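Local coordinates for N-acetylmuramoyl-L-alanine amidase domain-containing protein SAOUHSC_02979 (Staphylococcus aureus, PDB 5T1Q) that probably cleaves amide bonds of bacterial peptidoglycan as a secreted hydrolase, this piece joining a glucosaminidase-like region to a C-terminal CHAP domain, at residues Phe239-Asp244 / Tyr248-Cys253; Tyr258-Gln263 / Phe317-Asn322. One frame throughout, in Å; residues are numbered along the deposited sequence.

Contact 1: Phe239-Asp244 / Tyr248-Cys253; sequences FREVSD and YPHGQC
The loop that leads into helix 253-262 of the CHAP domain is bridged near its end by one side-chain pair, Glu241 and His250. It illustrates how two parts of an irregular loop, with CA atoms no closer than the 10.2 Å between Glu241 and Gly251, can still meet through their side chains. His250 NE2 donates to Glu241 OE1 over 3.3 Å, a weak bond by its length although nearly straight, with an N-H...O angle of 168°. The carboxylate oxygen comes in at the edge of the imidazole, near the ring plane, while the carboxylate itself is turned 55° from that plane. Glu241 OE2 stays further off, 3.9 Å from His250 NE2, so one oxygen does most of the work. Glu241 reaches this far because its CG stands anti to the backbone N (chi1 -172°) and the chain runs on extended beyond it. A long, weak ion pair joins the same OE1 to Arg97, so two weak interactions meet at one oxygen. His250 and Gly251 are the central residues of a type II beta turn from Pro249 to Gln252, closed by Gln252 N on Pro249 O at 3.2 Å; Gly251 has a positive phi, which favours glycine. Gln252 is the N-cap, and Cys253, whose placement with His314 and Glu331 is consistent with the Cys-His-Glu triad of CHAP enzymes and which may be the nucleophile, begins the helix. Trp255 of helix 253-262 touches both Glu241 and the His250 ring, while Cys253 packs on His314 and Val315 of strand 314-321.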
loop_
_atom_site.group_PDB
_atom_site.type_symbol
_atom_site.label_atom_id
_atom_site.label_comp_id
_atom_site.label_asym_id
_atom_site.label_seq_id
_atom_site.Cartn_x
_atom_site.Cartn_y
_atom_site.Cartn_z
ATOM N N PHE A 239 -0.116 -13.769 2.258
ATOM C CA PHE A 239 -0.315 -12.691 3.191
ATOM C C PHE A 239 -1.753 -12.209 3.151
ATOM O O PHE A 239 -2.357 -12.167 2.093
ATOM C CB PHE A 239 0.613 -11.503 2.921
ATOM C CG PHE A 239 0.403 -10.355 3.882
ATOM C CD1 PHE A 239 0.821 -10.462 5.200
ATOM C CD2 PHE A 239 -0.237 -9.193 3.481
ATOM C CE1 PHE A 239 0.618 -9.429 6.103
ATOM C CE2 PHE A 239 -0.443 -8.154 4.373
ATOM C CZ PHE A 239 -0.008 -8.271 5.690
ATOM N N ARG A 240 -2.280 -11.865 4.322
ATOM C CA ARG A 240 -3.628 -11.292 4.469
ATOM C C ARG A 240 -3.612 -10.387 5.689
ATOM O O ARG A 240 -2.973 -10.700 6.687
ATOM C CB ARG A 240 -4.732 -12.362 4.612
ATOM C CG ARG A 240 -4.909 -13.250 3.386
ATOM C CD ARG A 240 -6.198 -14.081 3.384
ATOM N NE ARG A 240 -7.404 -13.347 2.934
ATOM C CZ ARG A 240 -8.339 -12.783 3.718
ATOM N NH1 ARG A 240 -9.383 -12.167 3.157
ATOM N NH2 ARG A 240 -8.263 -12.828 5.050
ATOM N N GLU A 241 -4.291 -9.251 5.580
ATOM C CA GLU A 241 -4.397 -8.287 6.672
ATOM C C GLU A 241 -5.443 -8.863 7.616
ATOM O O GLU A 241 -6.590 -9.089 7.228
ATOM C CB GLU A 241 -4.796 -6.916 6.110
ATOM C CG GLU A 241 -4.770 -5.744 7.089
ATOM C CD GLU A 241 -4.873 -4.380 6.389
ATOM O OE1 GLU A 241 -4.311 -4.212 5.272
ATOM O OE2 GLU A 241 -5.485 -3.455 6.972
ATOM N N VAL A 242 -5.030 -9.132 8.848
ATOM C CA VAL A 242 -5.889 -9.791 9.824
ATOM C C VAL A 242 -6.684 -8.802 10.671
ATOM O O VAL A 242 -7.911 -8.702 10.559
ATOM C CB VAL A 242 -5.040 -10.693 10.769
ATOM C CG1 VAL A 242 -5.935 -11.466 11.742
ATOM C CG2 VAL A 242 -4.167 -11.645 9.960
ATOM N N SER A 243 -5.961 -8.064 11.505
ATOM C CA SER A 243 -6.574 -7.153 12.455
ATOM C C SER A 243 -7.155 -5.885 11.842
ATOM O O SER A 243 -6.869 -5.524 10.694
ATOM C CB SER A 243 -5.547 -6.770 13.533
ATOM O OG SER A 243 -4.427 -6.112 12.964
ATOM N N ASP A 244 -7.991 -5.236 12.643
ATOM C CA ASP A 244 -8.596 -3.963 12.304
ATOM C C ASP A 244 -7.721 -2.877 12.938
ATOM O O ASP A 244 -7.509 -1.819 12.341
ATOM C CB ASP A 244 -10.017 -3.888 12.858
ATOM C CG ASP A 244 -10.880 -5.068 12.421
ATOM O OD1 ASP A 244 -10.588 -5.681 11.368
ATOM O OD2 ASP A 244 -11.855 -5.381 13.139
ATOM N N TYR A 248 1.104 -0.062 14.440
ATOM C CA TYR A 248 2.253 0.529 13.729
ATOM C C TYR A 248 1.756 1.145 12.400
ATOM O O TYR A 248 0.750 0.691 11.855
ATOM C CB TYR A 248 3.346 -0.538 13.469
ATOM C CG TYR A 248 3.865 -1.189 14.741
ATOM C CD1 TYR A 248 4.838 -0.565 15.513
ATOM C CD2 TYR A 248 3.344 -2.407 15.199
ATOM C CE1 TYR A 248 5.292 -1.127 16.691
ATOM C CE2 TYR A 248 3.801 -2.987 16.387
ATOM C CZ TYR A 248 4.770 -2.342 17.119
ATOM O OH TYR A 248 5.232 -2.881 18.288
ATOM N N PRO A 249 2.441 2.192 11.883
ATOM C CA PRO A 249 2.014 2.825 10.621
ATOM C C PRO A 249 1.854 1.813 9.490
ATOM O O PRO A 249 2.763 1.038 9.210
ATOM C CB PRO A 249 3.150 3.796 10.317
ATOM C CG PRO A 249 3.711 4.139 11.649
ATOM C CD PRO A 249 3.605 2.892 12.467
ATOM N N HIS A 250 0.686 1.830 8.871
ATOM C CA HIS A 250 0.342 0.900 7.819
ATOM C C HIS A 250 1.419 0.665 6.756
ATOM O O HIS A 250 1.999 1.608 6.214
ATOM C CB HIS A 250 -0.937 1.368 7.136
ATOM C CG HIS A 250 -1.540 0.340 6.245
ATOM N ND1 HIS A 250 -1.261 0.267 4.897
ATOM C CD2 HIS A 250 -2.390 -0.675 6.514
ATOM C CE1 HIS A 250 -1.916 -0.753 4.375
ATOM N NE2 HIS A 250 -2.614 -1.335 5.332
ATOM N N GLY A 251 1.661 -0.616 6.468
ATOM C CA GLY A 251 2.630 -1.005 5.445
ATOM C C GLY A 251 4.100 -1.023 5.821
ATOM O O GLY A 251 4.884 -1.658 5.136
ATOM N N GLN A 252 4.495 -0.343 6.893
ATOM C CA GLN A 252 5.926 -0.323 7.276
ATOM C C GLN A 252 6.389 -1.697 7.779
ATOM O O GLN A 252 5.562 -2.587 8.006
ATOM C CB GLN A 252 6.184 0.781 8.294
ATOM C CG GLN A 252 5.846 2.153 7.729
ATOM C CD GLN A 252 6.678 2.491 6.498
ATOM O OE1 GLN A 252 7.893 2.317 6.491
ATOM N NE2 GLN A 252 6.023 2.958 5.451
ATOM N N CYS A 253 7.698 -1.876 7.933
ATOM C CA CYS A 253 8.240 -3.192 8.297
ATOM C C CYS A 253 7.679 -3.711 9.609
ATOM O O CYS A 253 7.443 -4.888 9.754
ATOM C CB CYS A 253 9.762 -3.189 8.338
ATOM S SG CYS A 253 10.518 -2.044 9.514
#

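Contact 2: Tyr258-Gln263 / Phe317-Asn322; sequences YNRMKQ and FVEKVN
Arg260 meets Phe317 with its aliphatic part and Glu319 with its charged end, a worked example of one long side chain serving two kinds of contact. Its CG lies over one face of the Phe317 ring, 3.5 Å from the centroid, a CH-pi contact. The guanidinium plane stands 80° from the ring. Met261, present as selenomethionine, approaches differently, its CG at the edge of the same ring and 3.7 Å from Phe317 CE1, so that neighbouring helix residues hold the ring over a face and at its rim. Beyond the ring, Arg260 NH2 meets Glu319 OE1 at 2.9 Å in a salt bridge whose N-H...O bond is practically straight (179°); the oxygen lies in the guanidinium plane and is met on its syn side. A second, weak bond runs from Arg260 NE to Glu319 OE2 at 3.1 Å. With CG anti to the backbone N, the arginine reaches the ring, and the bend at chi2 then turns CD and the guanidinium on to the glutamate.

Further out, Arg260 NH1 donates to Gln263 OE1 at 2.9 Å, approaching from above the amide's carbonyl plane. The buried charges are paired with each other and each is bonded to a further partner, Lys237 O for Arg260 NH2 and Ser330 OG of strand 327-332 for Glu319 OE2, which probably fixes the rotation of both groups. Glu319 and Lys320 both face Val328 in a classic beta bulge. The axes of helix 258-262 and strand 317-321 pass 9.4 Å apart at 41°, helix 253-262 being laid against antiparallel strands of the central sheet, as in the papain-like fold of CHAP domains.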
loop_
_atom_site.group_PDB
_atom_site.type_symbol
_atom_site.label_atom_id
_atom_site.label_comp_id
_atom_site.label_asym_id
_atom_site.label_seq_id
_atom_site.Cartn_x
_atom_site.Cartn_y
_atom_site.Cartn_z
ATOM N N TYR A 258 3.913 -7.494 12.618
ATOM C CA TYR A 258 2.794 -7.588 13.536
ATOM C C TYR A 258 1.651 -8.373 12.891
ATOM O O TYR A 258 1.128 -9.317 13.490
ATOM C CB TYR A 258 2.321 -6.186 13.946
ATOM C CG TYR A 258 1.057 -6.172 14.795
ATOM C CD1 TYR A 258 -0.209 -6.161 14.197
ATOM C CD2 TYR A 258 1.127 -6.156 16.183
ATOM C CE1 TYR A 258 -1.373 -6.157 14.970
ATOM C CE2 TYR A 258 -0.026 -6.150 16.962
ATOM C CZ TYR A 258 -1.268 -6.159 16.352
ATOM O OH TYR A 258 -2.403 -6.142 17.138
ATOM N N ASN A 259 1.288 -7.990 11.661
ATOM C CA ASN A 259 0.189 -8.657 10.928
ATOM C C ASN A 259 0.515 -10.073 10.497
ATOM O O ASN A 259 -0.298 -10.976 10.661
ATOM C CB ASN A 259 -0.257 -7.827 9.722
ATOM C CG ASN A 259 -1.119 -6.639 10.127
ATOM O OD1 ASN A 259 -0.623 -5.533 10.310
ATOM N ND2 ASN A 259 -2.382 -6.889 10.373
ATOM N N ARG A 260 1.714 -10.285 9.975
ATOM C CA ARG A 260 2.089 -11.615 9.514
ATOM C C ARG A 260 2.078 -12.603 10.667
ATOM O O ARG A 260 1.635 -13.732 10.501
ATOM C CB ARG A 260 3.456 -11.577 8.819
ATOM C CG ARG A 260 3.946 -12.908 8.259
ATOM C CD ARG A 260 2.995 -13.463 7.228
ATOM N NE ARG A 260 3.527 -14.640 6.552
ATOM C CZ ARG A 260 2.865 -15.352 5.647
ATOM N NH1 ARG A 260 1.617 -15.029 5.310
ATOM N NH2 ARG A 260 3.447 -16.408 5.085
HETATM N N MSE A 261 2.540 -12.163 11.841
HETATM C CA MSE A 261 2.562 -13.024 13.038
HETATM C C MSE A 261 1.155 -13.418 13.434
HETATM O O MSE A 261 0.916 -14.553 13.852
HETATM C CB MSE A 261 3.244 -12.344 14.223
HETATM C CG MSE A 261 4.764 -12.378 14.068
HETATM SE SE MSE A 261 5.618 -11.432 15.581
HETATM C CE MSE A 261 5.763 -13.077 16.636
ATOM N N LYS A 262 0.222 -12.479 13.329
ATOM C CA LYS A 262 -1.184 -12.766 13.651
ATOM C C LYS A 262 -1.826 -13.844 12.783
ATOM O O LYS A 262 -2.687 -14.554 13.260
ATOM C CB LYS A 262 -2.046 -11.508 13.627
ATOM C CG LYS A 262 -2.185 -10.874 14.990
ATOM C CD LYS A 262 -2.992 -9.590 14.952
ATOM C CE LYS A 262 -3.440 -9.203 16.356
ATOM N NZ LYS A 262 -2.325 -9.253 17.349
ATOM N N GLN A 263 -1.411 -13.973 11.525
ATOM C CA GLN A 263 -1.958 -15.024 10.669
ATOM C C GLN A 263 -1.687 -16.412 11.234
ATOM O O GLN A 263 -2.393 -17.366 10.903
ATOM C CB GLN A 263 -1.379 -14.967 9.263
ATOM C CG GLN A 263 -1.700 -13.710 8.494
ATOM C CD GLN A 263 -1.285 -13.834 7.048
ATOM O OE1 GLN A 263 -0.255 -13.295 6.641
ATOM N NE2 GLN A 263 -2.047 -14.608 6.276
ATOM N N PHE A 317 9.876 -11.147 9.147
ATOM C CA PHE A 317 9.238 -12.353 9.661
ATOM C C PHE A 317 9.954 -13.589 9.131
ATOM O O PHE A 317 10.195 -13.686 7.931
ATOM C CB PHE A 317 7.764 -12.364 9.235
ATOM C CG PHE A 317 7.002 -13.581 9.696
ATOM C CD1 PHE A 317 6.485 -13.642 10.973
ATOM C CD2 PHE A 317 6.809 -14.664 8.854
ATOM C CE1 PHE A 317 5.781 -14.757 11.416
ATOM C CE2 PHE A 317 6.120 -15.794 9.291
ATOM C CZ PHE A 317 5.597 -15.832 10.575
ATOM N N VAL A 318 10.300 -14.528 10.011
ATOM C CA VAL A 318 10.976 -15.757 9.600
ATOM C C VAL A 318 9.960 -16.773 9.025
ATOM O O VAL A 318 9.172 -17.362 9.770
ATOM C CB VAL A 318 11.729 -16.419 10.770
ATOM C CG1 VAL A 318 12.430 -17.700 10.319
ATOM C CG2 VAL A 318 12.731 -15.456 11.374
ATOM N N GLU A 319 9.982 -16.963 7.704
ATOM C CA GLU A 319 9.096 -17.929 7.048
ATOM C C GLU A 319 9.632 -19.356 7.193
ATOM O O GLU A 319 8.866 -20.303 7.310
ATOM C CB GLU A 319 8.956 -17.627 5.557
ATOM C CG GLU A 319 8.358 -16.273 5.215
ATOM C CD GLU A 319 6.862 -16.148 5.494
ATOM O OE1 GLU A 319 6.191 -17.165 5.820
ATOM O OE2 GLU A 319 6.342 -15.015 5.352
ATOM N N LYS A 320 10.947 -19.503 7.180
ATOM C CA LYS A 320 11.568 -20.824 7.245
ATOM C C LYS A 320 12.981 -20.758 7.778
ATOM O O LYS A 320 13.691 -19.785 7.559
ATOM C CB LYS A 320 11.621 -21.417 5.831
ATOM C CG LYS A 320 12.163 -22.834 5.743
ATOM C CD LYS A 320 12.203 -23.310 4.295
ATOM C CE LYS A 320 12.780 -24.705 4.177
ATOM N NZ LYS A 320 12.773 -25.094 2.750
ATOM N N VAL A 321 13.355 -21.780 8.531
ATOM C CA VAL A 321 14.707 -21.939 8.988
ATOM C C VAL A 321 15.229 -23.122 8.155
ATOM O O VAL A 321 14.696 -24.231 8.251
ATOM C CB VAL A 321 14.807 -22.236 10.484
ATOM C CG1 VAL A 321 16.250 -22.546 10.859
ATOM C CG2 VAL A 321 14.288 -21.061 11.315
ATOM N N ASN A 322 16.237 -22.876 7.330
ATOM C CA ASN A 322 16.813 -23.934 6.477
ATOM C C ASN A 322 17.697 -24.881 7.293
ATOM O O ASN A 322 18.144 -24.537 8.377
ATOM C CB ASN A 322 17.600 -23.300 5.324
ATOM C CG ASN A 322 16.708 -22.488 4.385
ATOM O OD1 ASN A 322 15.642 -22.952 3.967
ATOM N ND2 ASN A 322 17.143 -21.277 4.041
#

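Overall arrangement
Contact 1 and contact 2 follow one another along the chain, their centres about 13 Å apart, and share helix 253-262: residues 248-253 lead into its start, residues 258-263 form its later part. Contact 1 is partly buried and joins two loop pieces through a single weak polar bond. Contact 2 is wholly buried, joins helix to sheet, and combines apolar packing with a salt bridge, covering 208 Å² against 63 Å². The two also meet directly: Phe239 and Val242 of the loop pack on Gln263, with Phe239 CD1 3.4 Å from Gln263 OE1. Chemistry thus follows place, sparse in the loop and layered against the sheet.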